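Local coordinates for protein geranyl diphosphate synthase small subunit (Antirrhinum majus, PDB 3QKC) that forms the small subunit of geranyl diphosphate synthase, which joins dimethylallyl and isopentenyl diphosphates, and probably assists a catalytic large subunit rather than working alone, at residues T8-I13 against A49-V54; E18-K23 against A70-H75; C57-G62 against E203-F208; A124-P129 against D135-A140. All coordinates share one frame; numbering follows the deposited sequence.

Interaction 1 of 4, residues T8-I13 against A49-V54; sequences TYRATI and ASALCV
Ile13 meets the helix of residues 49-54 with its CG2 methyl, which settles between Ala51 and Val54, one turn apart on that helix. CG2 lies 3.8 Å from Ala51 CA and 3.9 Å from Ala51 CB, so it rests against both backbone and methyl at this position. The same methyl is 3.8 Å from Val54 CB. Ile13 and Val54 run antiparallel alongside each other, with Ile13 CD1 next to Val54 CG1 at 4.1 Å. The first torsion of Ile13, -67°, carries the longer branch alongside its own backbone N, and the extended second torsion, 180°, completes the path of CD1 to a point 3.4 Å above the Tyr9 ring plane, displaced toward the rim. The isoleucine is thus held between the neighbouring helix and an aromatic face of its own helix. At the margin Arg10 lays its aliphatic CG against Ala51 CB at a looser 4.3 Å, while its guanidinium group forms a salt bridge with Glu14. The axes of the two six-residue segments cross nearly at right angles (97°) and approach to 9.7 Å, so the contact is a compact apolar patch without polar bonds between the two segments. This near-perpendicular crossing, closed by one alanine and two beta-branched side chains, joins the N-terminal helix to the helical bundle of the all-alpha isoprenyl diphosphate synthase fold.

Interaction 2 of 4, residues E18-K23 against A70-H75; sequences ESYLKK and AAAAVH
Helices 18-23 and 70-75 cross at -82° with their axes 9.7 Å apart, and the backbones are nearest at Leu21 and Ala72. In the all-helical isoprenyl diphosphate synthase fold this crossing lays the later part of helix 5-24 over helix 68-85. Ala72 is the low point between the helices, its methyl pointing toward the other segment and taken up by two side chains. Tyr20 brings CD1 and CE1 obliquely against that methyl, CD1 at 3.7 Å from Ala72 CB and CE1 a little farther. With its CG anti to the backbone N (chi1 179°), Tyr20 sends the ring along the flank of the alanine, where it also touches Met68 and Ala69. Leu21 approaches the same methyl with its branch point and one arm, CG and CD2 each lying 3.8 Å from Ala72 CB. The leucine therefore straddles this position: CD2 stays on the alanine, while CD1, still near it, leans chiefly on the imidazole one turn farther on. Phe42, on helix 34-43, packs against Leu21 as well, and extends the apolar layer beyond the pair of helices. The contact itself is apolar; NE2 of His75 is engaged elsewhere, hydrogen-bonded to the carbonyl oxygen of Thr41. That bond probably helps fix the imidazole where its CD2 sits 3.5 Å from Leu21 CD1.

Interaction 3 of 4, residues C57-G62 against E203-F208; sequences CELVGG and EKLRRF
Leu59 and Leu205 form the close side of this contact, CD2 of Leu59 lying 3.8 Å from CD2 of Leu205. Both side chains are buried, and they meet obliquely, methyl against methyl, rather than lying alongside each other. Leu59 has its CG anti to the backbone N (chi1 178°), which carries the branch out across the gap; Leu205 turns its CG anti to its carbonyl carbon, so that one of its methyls meets Leu59 and the other meets Val60. This second meeting makes the looser half: Leu205 CD1 faces Val60 CG1, tip to tip, at 4.1 Å. Val60 is partly exposed and has already left the helical backbone conformation, so this side borders on a turn that opens to solvent at Gly61. The tight side is backed by Ile249 and Ile252 of helix 248-255 against Leu59, and by Ala192 and Phe244 against Leu205. The turn is closed by two backbone hydrogen bonds: Gly62 N reaches Cys57 O at 2.8 Å and Gly61 N reaches Glu58 O at 2.9 Å. Gly61, with its positive phi of 104°, serves as the C-prime residue. Helix 48-59 therefore ends in a Schellman motif, whose last helical residue and first non-helical one pack as an apolar pair against helix 199-219, a late helix of this all-alpha isoprenyl diphosphate synthase fold.

Interaction 4 of 4, residues A124-P129 against D135-A140; sequences ARSMDP and DRILRA
Ile137 points from helix 134-148 into the end of helix 105-126, where Ala124, Ser126 and Met127 lie along it. Its two branches go different ways. CG2 faces the backbone of the last helical turn, 4.2 Å from Ala124 CA, and CG1 passes 4.1 Å from Ser126 OG. CD1 is modelled hard against Met127, too near CB to be trusted; chi1 (-94°) and chi2 (144°) of Ile137 both stand off the staggered values, so the exact set of this terminal methyl is doubtful. Met123 and Leu194 also touch the isoleucine. Ser126 has its OG between the backbone N and the carbonyl carbon, and the hydroxyl turns back along the helix to hydrogen-bond the carbonyl oxygen of Met123. Two consecutive helices joined by a short loop are held together here, within the all-helical isoprenyl diphosphate synthase fold and at the dimer interface. The CB bond of Met127 is directed at Ile137, but the chain bends and leads its thioether end away from that residue; chi1 (115°) and chi2 are both unusual and, with CB in the doubtful contact, uncertain. Across the dimer the packing of Met127 on Leu138 is reciprocal, each residue meeting its counterpart on the second subunit, and Ala124 touches Ile142 of that subunit. Asp128, its backbone at positive phi, forms a salt bridge with Arg131 inside the turn.

Interactions 1 and 2 share helix 5-24, which crosses helix 48-59 and then helix 68-85; their centres are 11 Å apart, and they touch where Val54 CG2 meets Ala71 CB at 3.6 Å. Helix 48-59 carries the chain on to interaction 3, about 13 Å from interaction 1 between centres. There Leu52 CD1 packs on Phe208 CE2 at 3.8 Å, and Tyr9 makes a probable, suspiciously short hydrogen bond to Glu58. Interaction 4 touches none of the others, although its nearest atoms come within about 4 Å of interaction 3 and 5 Å of interaction 2. All four are apolar packing between segments of one chain; interaction 4 also borders the second subunit.

Interaction 1 of 4, residues T8-I13 against A49-V54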
loop_
_atom_site.group_PDB
_atom_site.type_symbol
_atom_site.label_atom_id
_atom_site.label_comp_id
_atom_site.label_asym_id
_atom_site.label_seq_id
_atom_site.Cartn_x
_atom_site.Cartn_y
_atom_site.Cartn_z
ATOM N N THR A 8 -15.130 -26.684 -10.672
ATOM C CA THR A 8 -14.834 -26.119 -11.982
ATOM C C THR A 8 -14.993 -24.601 -11.936
ATOM O O THR A 8 -14.145 -23.871 -12.440
ATOM C CB THR A 8 -15.745 -26.724 -13.082
ATOM O OG1 THR A 8 -15.378 -28.094 -13.308
ATOM C CG2 THR A 8 -15.639 -25.937 -14.402
ATOM N N TYR A 9 -16.065 -24.135 -11.301
ATOM C CA TYR A 9 -16.331 -22.707 -11.192
ATOM C C TYR A 9 -15.257 -21.984 -10.373
ATOM O O TYR A 9 -14.778 -20.926 -10.780
ATOM C CB TYR A 9 -17.744 -22.450 -10.643
ATOM C CG TYR A 9 -18.105 -20.988 -10.508
ATOM C CD1 TYR A 9 -18.340 -20.200 -11.630
ATOM C CD2 TYR A 9 -18.216 -20.394 -9.247
ATOM C CE1 TYR A 9 -18.672 -18.848 -11.505
ATOM C CE2 TYR A 9 -18.556 -19.046 -9.109
ATOM C CZ TYR A 9 -18.779 -18.282 -10.240
ATOM O OH TYR A 9 -19.096 -16.953 -10.106
ATOM N N ARG A 10 -14.860 -22.557 -9.236
ATOM C CA ARG A 10 -13.816 -21.939 -8.425
ATOM C C ARG A 10 -12.496 -21.930 -9.182
ATOM O O ARG A 10 -11.847 -20.894 -9.275
ATOM C CB ARG A 10 -13.646 -22.626 -7.068
ATOM C CG ARG A 10 -12.725 -21.833 -6.118
ATOM C CD ARG A 10 -12.335 -22.590 -4.862
ATOM N NE ARG A 10 -11.176 -21.963 -4.208
ATOM C CZ ARG A 10 -10.907 -22.011 -2.898
ATOM N NH1 ARG A 10 -11.716 -22.644 -2.057
ATOM N NH2 ARG A 10 -9.816 -21.408 -2.426
ATOM N N ALA A 11 -12.116 -23.088 -9.731
ATOM C CA ALA A 11 -10.851 -23.234 -10.449
ATOM C C ALA A 11 -10.725 -22.320 -11.677
ATOM O O ALA A 11 -9.657 -21.766 -11.922
ATOM C CB ALA A 11 -10.610 -24.698 -10.842
ATOM N N THR A 12 -11.796 -22.180 -12.454
ATOM C CA THR A 12 -11.783 -21.276 -13.607
ATOM C C THR A 12 -11.544 -19.817 -13.176
ATOM O O THR A 12 -10.700 -19.120 -13.750
ATOM C CB THR A 12 -13.064 -21.402 -14.441
ATOM O OG1 THR A 12 -13.309 -22.784 -14.717
ATOM C CG2 THR A 12 -12.928 -20.653 -15.774
ATOM N N ILE A 13 -12.266 -19.380 -12.147
ATOM C CA ILE A 13 -12.027 -18.084 -11.537
ATOM C C ILE A 13 -10.569 -17.918 -11.160
ATOM O O ILE A 13 -9.928 -16.932 -11.524
ATOM C CB ILE A 13 -12.934 -17.862 -10.321
ATOM C CG1 ILE A 13 -14.389 -17.766 -10.796
ATOM C CG2 ILE A 13 -12.504 -16.596 -9.577
ATOM C CD1 ILE A 13 -15.433 -17.548 -9.715
ATOM N N ALA A 49 -10.677 -15.828 -0.685
ATOM C CA ALA A 49 -11.099 -14.411 -0.714
ATOM C C ALA A 49 -11.022 -13.800 -2.105
ATOM O O ALA A 49 -11.867 -13.001 -2.465
ATOM C CB ALA A 49 -10.281 -13.558 0.293
ATOM N N SER A 50 -10.017 -14.193 -2.883
ATOM C CA SER A 50 -9.890 -13.772 -4.285
ATOM C C SER A 50 -11.009 -14.275 -5.185
ATOM O O SER A 50 -11.536 -13.517 -6.008
ATOM C CB SER A 50 -8.541 -14.201 -4.864
ATOM O OG SER A 50 -7.502 -13.685 -4.086
ATOM N N ALA A 51 -11.366 -15.548 -5.065
ATOM C CA ALA A 51 -12.491 -16.061 -5.862
ATOM C C ALA A 51 -13.820 -15.461 -5.408
ATOM O O ALA A 51 -14.701 -15.226 -6.231
ATOM C CB ALA A 51 -12.552 -17.576 -5.828
ATOM N N LEU A 52 -13.981 -15.224 -4.102
ATOM C CA LEU A 52 -15.226 -14.610 -3.617
ATOM C C LEU A 52 -15.453 -13.231 -4.264
ATOM O O LEU A 52 -16.581 -12.875 -4.611
ATOM C CB LEU A 52 -15.240 -14.506 -2.093
ATOM C CG LEU A 52 -16.455 -13.888 -1.398
ATOM C CD1 LEU A 52 -17.757 -14.589 -1.824
ATOM C CD2 LEU A 52 -16.299 -13.897 0.127
ATOM N N CYS A 53 -14.375 -12.467 -4.423
ATOM C CA CYS A 53 -14.454 -11.183 -5.103
ATOM C C CYS A 53 -15.115 -11.287 -6.460
ATOM O O CYS A 53 -16.063 -10.562 -6.739
ATOM C CB CYS A 53 -13.076 -10.561 -5.262
ATOM S SG CYS A 53 -13.199 -8.902 -5.985
ATOM N N VAL A 54 -14.632 -12.202 -7.295
ATOM C CA VAL A 54 -15.219 -12.391 -8.620
ATOM C C VAL A 54 -16.675 -12.877 -8.542
ATOM O O VAL A 54 -17.560 -12.350 -9.253
ATOM C CB VAL A 54 -14.376 -13.322 -9.506
ATOM C CG1 VAL A 54 -15.072 -13.576 -10.847
ATOM C CG2 VAL A 54 -12.982 -12.715 -9.752
#

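Interaction 2 of 4, residues E18-K23 against A70-H75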
loop_
_atom_site.group_PDB
_atom_site.type_symbol
_atom_site.label_atom_id
_atom_site.label_comp_id
_atom_site.label_asym_id
_atom_site.label_seq_id
_atom_site.Cartn_x
_atom_site.Cartn_y
_atom_site.Cartn_z
ATOM N N GLU A 18 -5.021 -15.829 -11.994
ATOM C CA GLU A 18 -3.593 -16.094 -12.202
ATOM C C GLU A 18 -3.098 -15.595 -13.567
ATOM O O GLU A 18 -1.994 -15.037 -13.659
ATOM C CB GLU A 18 -3.270 -17.579 -12.029
ATOM C CG GLU A 18 -1.785 -17.851 -11.819
ATOM C CD GLU A 18 -1.461 -19.326 -11.603
ATOM O OE1 GLU A 18 -1.860 -20.173 -12.444
ATOM O OE2 GLU A 18 -0.795 -19.628 -10.585
ATOM N N SER A 19 -3.914 -15.784 -14.607
ATOM C CA SER A 19 -3.578 -15.311 -15.955
ATOM C C SER A 19 -3.552 -13.784 -16.015
ATOM O O SER A 19 -2.747 -13.195 -16.739
ATOM C CB SER A 19 -4.558 -15.854 -17.000
ATOM O OG SER A 19 -4.262 -17.208 -17.308
ATOM N N TYR A 20 -4.437 -13.153 -15.252
ATOM C CA TYR A 20 -4.475 -11.709 -15.178
ATOM C C TYR A 20 -3.203 -11.159 -14.511
ATOM O O TYR A 20 -2.618 -10.180 -14.971
ATOM C CB TYR A 20 -5.717 -11.250 -14.420
ATOM C CG TYR A 20 -5.773 -9.755 -14.306
ATOM C CD1 TYR A 20 -5.277 -9.108 -13.181
ATOM C CD2 TYR A 20 -6.278 -8.981 -15.350
ATOM C CE1 TYR A 20 -5.303 -7.737 -13.073
ATOM C CE2 TYR A 20 -6.309 -7.600 -15.249
ATOM C CZ TYR A 20 -5.820 -6.992 -14.103
ATOM O OH TYR A 20 -5.845 -5.627 -14.001
ATOM N N LEU A 21 -2.779 -11.800 -13.430
ATOM C CA LEU A 21 -1.571 -11.397 -12.735
ATOM C C LEU A 21 -0.319 -11.646 -13.572
ATOM O O LEU A 21 0.645 -10.888 -13.496
ATOM C CB LEU A 21 -1.474 -12.119 -11.387
ATOM C CG LEU A 21 -2.362 -11.534 -10.276
ATOM C CD1 LEU A 21 -2.613 -12.557 -9.189
ATOM C CD2 LEU A 21 -1.757 -10.279 -9.703
ATOM N N LYS A 22 -0.332 -12.705 -14.377
ATOM C CA LYS A 22 0.854 -13.052 -15.171
ATOM C C LYS A 22 1.136 -12.038 -16.274
ATOM O O LYS A 22 2.277 -11.816 -16.646
ATOM C CB LYS A 22 0.767 -14.485 -15.704
ATOM C CG LYS A 22 1.465 -15.478 -14.773
ATOM C CD LYS A 22 0.991 -16.904 -14.964
ATOM C CE LYS A 22 2.112 -17.897 -14.683
ATOM N NZ LYS A 22 2.595 -17.844 -13.268
ATOM N N LYS A 23 0.074 -11.418 -16.765
ATOM C CA LYS A 23 0.169 -10.295 -17.670
ATOM C C LYS A 23 0.781 -9.039 -17.025
ATOM O O LYS A 23 1.376 -8.232 -17.721
ATOM C CB LYS A 23 -1.220 -10.007 -18.256
ATOM C CG LYS A 23 -1.678 -11.089 -19.244
ATOM C CD LYS A 23 -3.178 -11.062 -19.504
ATOM C CE LYS A 23 -3.548 -12.025 -20.625
ATOM N NZ LYS A 23 -4.676 -11.501 -21.445
ATOM N N ALA A 70 -9.480 -6.162 -8.903
ATOM C CA ALA A 70 -9.770 -6.258 -7.466
ATOM C C ALA A 70 -9.413 -7.643 -6.899
ATOM O O ALA A 70 -8.759 -7.748 -5.864
ATOM C CB ALA A 70 -11.217 -5.970 -7.227
ATOM N N ALA A 71 -9.837 -8.697 -7.595
ATOM C CA ALA A 71 -9.591 -10.063 -7.164
ATOM C C ALA A 71 -8.098 -10.337 -7.069
ATOM O O ALA A 71 -7.650 -10.998 -6.141
ATOM C CB ALA A 71 -10.258 -11.049 -8.110
ATOM N N ALA A 72 -7.349 -9.796 -8.032
ATOM C CA ALA A 72 -5.896 -9.915 -8.106
ATOM C C ALA A 72 -5.224 -9.104 -7.004
ATOM O O ALA A 72 -4.236 -9.549 -6.399
ATOM C CB ALA A 72 -5.409 -9.451 -9.481
ATOM N N ALA A 73 -5.743 -7.902 -6.754
ATOM C CA ALA A 73 -5.251 -7.085 -5.648
ATOM C C ALA A 73 -5.464 -7.808 -4.309
ATOM O O ALA A 73 -4.579 -7.803 -3.442
ATOM C CB ALA A 73 -5.914 -5.699 -5.654
ATOM N N VAL A 74 -6.611 -8.476 -4.165
ATOM C CA VAL A 74 -6.903 -9.218 -2.930
ATOM C C VAL A 74 -5.842 -10.302 -2.729
ATOM O O VAL A 74 -5.287 -10.451 -1.628
ATOM C CB VAL A 74 -8.328 -9.810 -2.940
ATOM C CG1 VAL A 74 -8.505 -10.830 -1.810
ATOM C CG2 VAL A 74 -9.369 -8.693 -2.847
ATOM N N HIS A 75 -5.556 -11.041 -3.804
ATOM C CA HIS A 75 -4.555 -12.085 -3.781
ATOM C C HIS A 75 -3.216 -11.512 -3.364
ATOM O O HIS A 75 -2.554 -12.075 -2.517
ATOM C CB HIS A 75 -4.436 -12.792 -5.140
ATOM C CG HIS A 75 -3.278 -13.743 -5.223
ATOM N ND1 HIS A 75 -3.262 -14.963 -4.578
ATOM C CD2 HIS A 75 -2.088 -13.645 -5.859
ATOM C CE1 HIS A 75 -2.119 -15.580 -4.821
ATOM N NE2 HIS A 75 -1.389 -14.801 -5.599
#

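Interaction 3 of 4, residues C57-G62 against E203-F208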
loop_
_atom_site.group_PDB
_atom_site.type_symbol
_atom_site.label_atom_id
_atom_site.label_comp_id
_atom_site.label_asym_id
_atom_site.label_seq_id
_atom_site.Cartn_x
_atom_site.Cartn_y
_atom_site.Cartn_z
ATOM N N CYS A 57 -19.211 -10.263 -7.499
ATOM C CA CYS A 57 -19.450 -9.377 -8.635
ATOM C C CYS A 57 -20.445 -9.966 -9.630
ATOM O O CYS A 57 -21.340 -9.269 -10.102
ATOM C CB CYS A 57 -18.132 -9.040 -9.339
ATOM S SG CYS A 57 -18.307 -7.828 -10.658
ATOM N N GLU A 58 -20.281 -11.248 -9.933
ATOM C CA GLU A 58 -21.185 -11.963 -10.836
ATOM C C GLU A 58 -22.582 -12.138 -10.231
ATOM O O GLU A 58 -23.599 -11.885 -10.901
ATOM C CB GLU A 58 -20.580 -13.304 -11.260
ATOM C CG GLU A 58 -19.410 -13.150 -12.221
ATOM C CD GLU A 58 -18.810 -14.483 -12.668
ATOM O OE1 GLU A 58 -18.110 -14.496 -13.702
ATOM O OE2 GLU A 58 -19.025 -15.512 -11.993
ATOM N N LEU A 59 -22.620 -12.552 -8.964
ATOM C CA LEU A 59 -23.858 -12.596 -8.180
ATOM C C LEU A 59 -24.787 -11.393 -8.414
ATOM O O LEU A 59 -25.995 -11.560 -8.482
ATOM C CB LEU A 59 -23.547 -12.720 -6.683
ATOM C CG LEU A 59 -24.726 -12.741 -5.698
ATOM C CD1 LEU A 59 -25.680 -13.888 -5.993
ATOM C CD2 LEU A 59 -24.239 -12.815 -4.262
ATOM N N VAL A 60 -24.224 -10.194 -8.527
ATOM C CA VAL A 60 -25.044 -8.978 -8.654
ATOM C C VAL A 60 -25.146 -8.428 -10.080
ATOM O O VAL A 60 -25.685 -7.341 -10.295
ATOM C CB VAL A 60 -24.594 -7.851 -7.666
ATOM C CG1 VAL A 60 -24.760 -8.309 -6.217
ATOM C CG2 VAL A 60 -23.170 -7.423 -7.939
ATOM N N GLY A 61 -24.620 -9.175 -11.046
ATOM C CA GLY A 61 -24.743 -8.815 -12.456
ATOM C C GLY A 61 -23.530 -8.214 -13.150
ATOM O O GLY A 61 -23.650 -7.735 -14.275
ATOM N N GLY A 62 -22.364 -8.226 -12.502
ATOM C CA GLY A 62 -21.138 -7.777 -13.165
ATOM C C GLY A 62 -20.569 -8.828 -14.112
ATOM O O GLY A 62 -20.913 -10.013 -14.016
ATOM N N GLU A 203 -22.980 -3.865 2.161
ATOM C CA GLU A 203 -22.880 -4.189 3.585
ATOM C C GLU A 203 -23.158 -5.677 3.838
ATOM O O GLU A 203 -22.458 -6.322 4.617
ATOM C CB GLU A 203 -23.847 -3.304 4.407
ATOM C CG GLU A 203 -23.489 -1.795 4.412
ATOM C CD GLU A 203 -24.671 -0.858 4.716
ATOM O OE1 GLU A 203 -25.629 -1.256 5.422
ATOM O OE2 GLU A 203 -24.641 0.301 4.247
ATOM N N LYS A 204 -24.171 -6.215 3.159
ATOM C CA LYS A 204 -24.569 -7.605 3.349
ATOM C C LYS A 204 -23.508 -8.595 2.853
ATOM O O LYS A 204 -23.166 -9.546 3.561
ATOM C CB LYS A 204 -25.933 -7.878 2.711
ATOM C CG LYS A 204 -27.119 -7.333 3.525
ATOM C CD LYS A 204 -28.441 -7.934 3.083
ATOM C CE LYS A 204 -29.544 -7.703 4.114
ATOM N NZ LYS A 204 -29.538 -8.732 5.201
ATOM N N LEU A 205 -22.981 -8.358 1.652
ATOM C CA LEU A 205 -21.916 -9.204 1.115
ATOM C C LEU A 205 -20.641 -9.031 1.909
ATOM O O LEU A 205 -19.863 -9.981 2.054
ATOM C CB LEU A 205 -21.685 -8.949 -0.376
ATOM C CG LEU A 205 -22.656 -9.777 -1.233
ATOM C CD1 LEU A 205 -22.975 -9.084 -2.554
ATOM C CD2 LEU A 205 -22.156 -11.227 -1.446
ATOM N N ARG A 206 -20.444 -7.825 2.447
ATOM C CA ARG A 206 -19.302 -7.568 3.312
ATOM C C ARG A 206 -19.385 -8.447 4.555
ATOM O O ARG A 206 -18.410 -9.110 4.919
ATOM C CB ARG A 206 -19.193 -6.090 3.706
ATOM C CG ARG A 206 -17.807 -5.726 4.256
ATOM C CD ARG A 206 -17.788 -4.338 4.868
ATOM N NE ARG A 206 -17.457 -3.290 3.901
ATOM C CZ ARG A 206 -18.354 -2.483 3.331
ATOM N NH1 ARG A 206 -17.962 -1.546 2.476
ATOM N NH2 ARG A 206 -19.643 -2.602 3.615
ATOM N N ARG A 207 -20.559 -8.456 5.188
ATOM C CA ARG A 207 -20.795 -9.303 6.353
ATOM C C ARG A 207 -20.656 -10.768 5.958
ATOM O O ARG A 207 -20.019 -11.544 6.671
ATOM C CB ARG A 207 -22.161 -9.024 6.992
ATOM C CG ARG A 207 -22.249 -7.654 7.662
ATOM C CD ARG A 207 -23.404 -7.556 8.672
ATOM N NE ARG A 207 -24.733 -7.669 8.054
ATOM C CZ ARG A 207 -25.321 -6.716 7.328
ATOM N NH1 ARG A 207 -24.708 -5.564 7.082
ATOM N NH2 ARG A 207 -26.525 -6.923 6.821
ATOM N N PHE A 208 -21.212 -11.132 4.801
ATOM C CA PHE A 208 -21.022 -12.486 4.289
ATOM C C PHE A 208 -19.551 -12.883 4.277
ATOM O O PHE A 208 -19.189 -13.916 4.832
ATOM C CB PHE A 208 -21.602 -12.687 2.888
ATOM C CG PHE A 208 -21.365 -14.076 2.355
ATOM C CD1 PHE A 208 -22.197 -15.132 2.738
ATOM C CD2 PHE A 208 -20.275 -14.347 1.522
ATOM C CE1 PHE A 208 -21.962 -16.437 2.273
ATOM C CE2 PHE A 208 -20.037 -15.644 1.055
ATOM C CZ PHE A 208 -20.884 -16.690 1.428
#

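Interaction 4 of 4, residues A124-P129 against D135-A140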
loop_
_atom_site.group_PDB
_atom_site.type_symbol
_atom_site.label_atom_id
_atom_site.label_comp_id
_atom_site.label_asym_id
_atom_site.label_seq_id
_atom_site.Cartn_x
_atom_site.Cartn_y
_atom_site.Cartn_z
ATOM N N ALA A 124 -6.293 0.758 -9.339
ATOM C CA ALA A 124 -6.390 2.168 -9.741
ATOM C C ALA A 124 -6.287 2.388 -11.255
ATOM O O ALA A 124 -6.926 3.290 -11.791
ATOM C CB ALA A 124 -5.350 3.012 -9.014
ATOM N N ARG A 125 -5.491 1.564 -11.934
ATOM C CA ARG A 125 -5.230 1.736 -13.371
ATOM C C ARG A 125 -6.195 0.962 -14.272
ATOM O O ARG A 125 -6.100 1.049 -15.499
ATOM C CB ARG A 125 -3.800 1.315 -13.719
ATOM C CG ARG A 125 -2.689 2.292 -13.357
ATOM C CD ARG A 125 -1.446 1.905 -14.154
ATOM N NE ARG A 125 -0.178 2.456 -13.676
ATOM C CZ ARG A 125 0.356 3.600 -14.101
ATOM N NH1 ARG A 125 1.530 3.999 -13.631
ATOM N NH2 ARG A 125 -0.276 4.355 -14.987
ATOM N N SER A 126 -7.105 0.196 -13.673
ATOM C CA SER A 126 -8.092 -0.551 -14.450
ATOM C C SER A 126 -9.163 0.381 -15.037
ATOM O O SER A 126 -9.511 0.263 -16.221
ATOM C CB SER A 126 -8.699 -1.707 -13.638
ATOM O OG SER A 126 -9.479 -1.254 -12.546
ATOM N N MET A 127 -9.647 1.326 -14.225
ATOM C CA MET A 127 -10.619 2.344 -14.665
ATOM C C MET A 127 -10.103 3.146 -15.853
ATOM O O MET A 127 -8.899 3.148 -16.132
ATOM C CB MET A 127 -10.979 3.297 -13.505
ATOM C CG MET A 127 -10.566 4.776 -13.650
ATOM S SD MET A 127 -11.868 5.868 -14.307
ATOM C CE MET A 127 -10.953 7.399 -14.500
ATOM N N ASP A 128 -11.025 3.803 -16.560
ATOM C CA ASP A 128 -10.675 4.846 -17.533
ATOM C C ASP A 128 -10.767 4.468 -19.028
ATOM O O ASP A 128 -10.975 5.368 -19.855
ATOM C CB ASP A 128 -9.292 5.450 -17.185
ATOM C CG ASP A 128 -8.871 6.562 -18.121
ATOM O OD1 ASP A 128 -9.651 7.512 -18.318
ATOM O OD2 ASP A 128 -7.740 6.486 -18.645
ATOM N N PRO A 129 -10.647 3.162 -19.389
ATOM C CA PRO A 129 -10.590 2.861 -20.826
ATOM C C PRO A 129 -11.635 3.635 -21.637
ATOM O O PRO A 129 -11.275 4.316 -22.598
ATOM C CB PRO A 129 -10.856 1.351 -20.881
ATOM C CG PRO A 129 -10.343 0.849 -19.584
ATOM C CD PRO A 129 -10.713 1.920 -18.594
ATOM N N ASP A 135 -15.718 6.838 -8.919
ATOM C CA ASP A 135 -16.155 6.765 -7.530
ATOM C C ASP A 135 -16.194 5.312 -7.053
ATOM O O ASP A 135 -15.907 5.036 -5.890
ATOM C CB ASP A 135 -17.524 7.419 -7.349
ATOM C CG ASP A 135 -17.997 7.383 -5.910
ATOM O OD1 ASP A 135 -17.350 8.024 -5.059
ATOM O OD2 ASP A 135 -19.009 6.707 -5.630
ATOM N N ARG A 136 -16.546 4.397 -7.954
ATOM C CA ARG A 136 -16.545 2.966 -7.647
ATOM C C ARG A 136 -15.139 2.420 -7.424
ATOM O O ARG A 136 -14.893 1.752 -6.422
ATOM C CB ARG A 136 -17.211 2.155 -8.753
ATOM C CG ARG A 136 -18.679 1.891 -8.552
ATOM C CD ARG A 136 -19.212 1.085 -9.717
ATOM N NE ARG A 136 -20.641 1.303 -9.912
ATOM C CZ ARG A 136 -21.382 0.684 -10.825
ATOM N NH1 ARG A 136 -20.845 -0.219 -11.640
ATOM N NH2 ARG A 136 -22.673 0.962 -10.912
ATOM N N ILE A 137 -14.230 2.687 -8.362
ATOM C CA ILE A 137 -12.871 2.151 -8.251
ATOM C C ILE A 137 -12.167 2.762 -7.050
ATOM O O ILE A 137 -11.413 2.085 -6.357
ATOM C CB ILE A 137 -12.080 2.244 -9.586
ATOM C CG1 ILE A 137 -12.235 0.909 -10.326
ATOM C CG2 ILE A 137 -10.597 2.506 -9.342
ATOM C CD1 ILE A 137 -12.327 1.004 -11.834
ATOM N N LEU A 138 -12.472 4.026 -6.779
ATOM C CA LEU A 138 -12.009 4.687 -5.573
ATOM C C LEU A 138 -12.577 3.996 -4.340
ATOM O O LEU A 138 -11.853 3.774 -3.367
ATOM C CB LEU A 138 -12.430 6.150 -5.587
ATOM C CG LEU A 138 -11.540 7.245 -5.015
ATOM C CD1 LEU A 138 -10.084 7.025 -5.394
ATOM C CD2 LEU A 138 -12.046 8.603 -5.546
ATOM N N ARG A 139 -13.866 3.651 -4.374
ATOM C CA ARG A 139 -14.454 2.936 -3.248
ATOM C C ARG A 139 -13.858 1.540 -3.051
ATOM O O ARG A 139 -13.705 1.094 -1.915
ATOM C CB ARG A 139 -15.984 2.865 -3.329
ATOM C CG ARG A 139 -16.609 2.381 -2.014
ATOM C CD ARG A 139 -18.112 2.566 -1.985
ATOM N NE ARG A 139 -18.737 1.895 -0.844
ATOM C CZ ARG A 139 -20.054 1.854 -0.635
ATOM N NH1 ARG A 139 -20.887 2.437 -1.495
ATOM N NH2 ARG A 139 -20.548 1.233 0.433
ATOM N N ALA A 140 -13.533 0.867 -4.158
ATOM C CA ALA A 140 -12.895 -0.451 -4.126
ATOM C C ALA A 140 -11.512 -0.351 -3.487
ATOM O O ALA A 140 -11.074 -1.250 -2.775
ATOM C CB ALA A 140 -12.789 -1.033 -5.553
#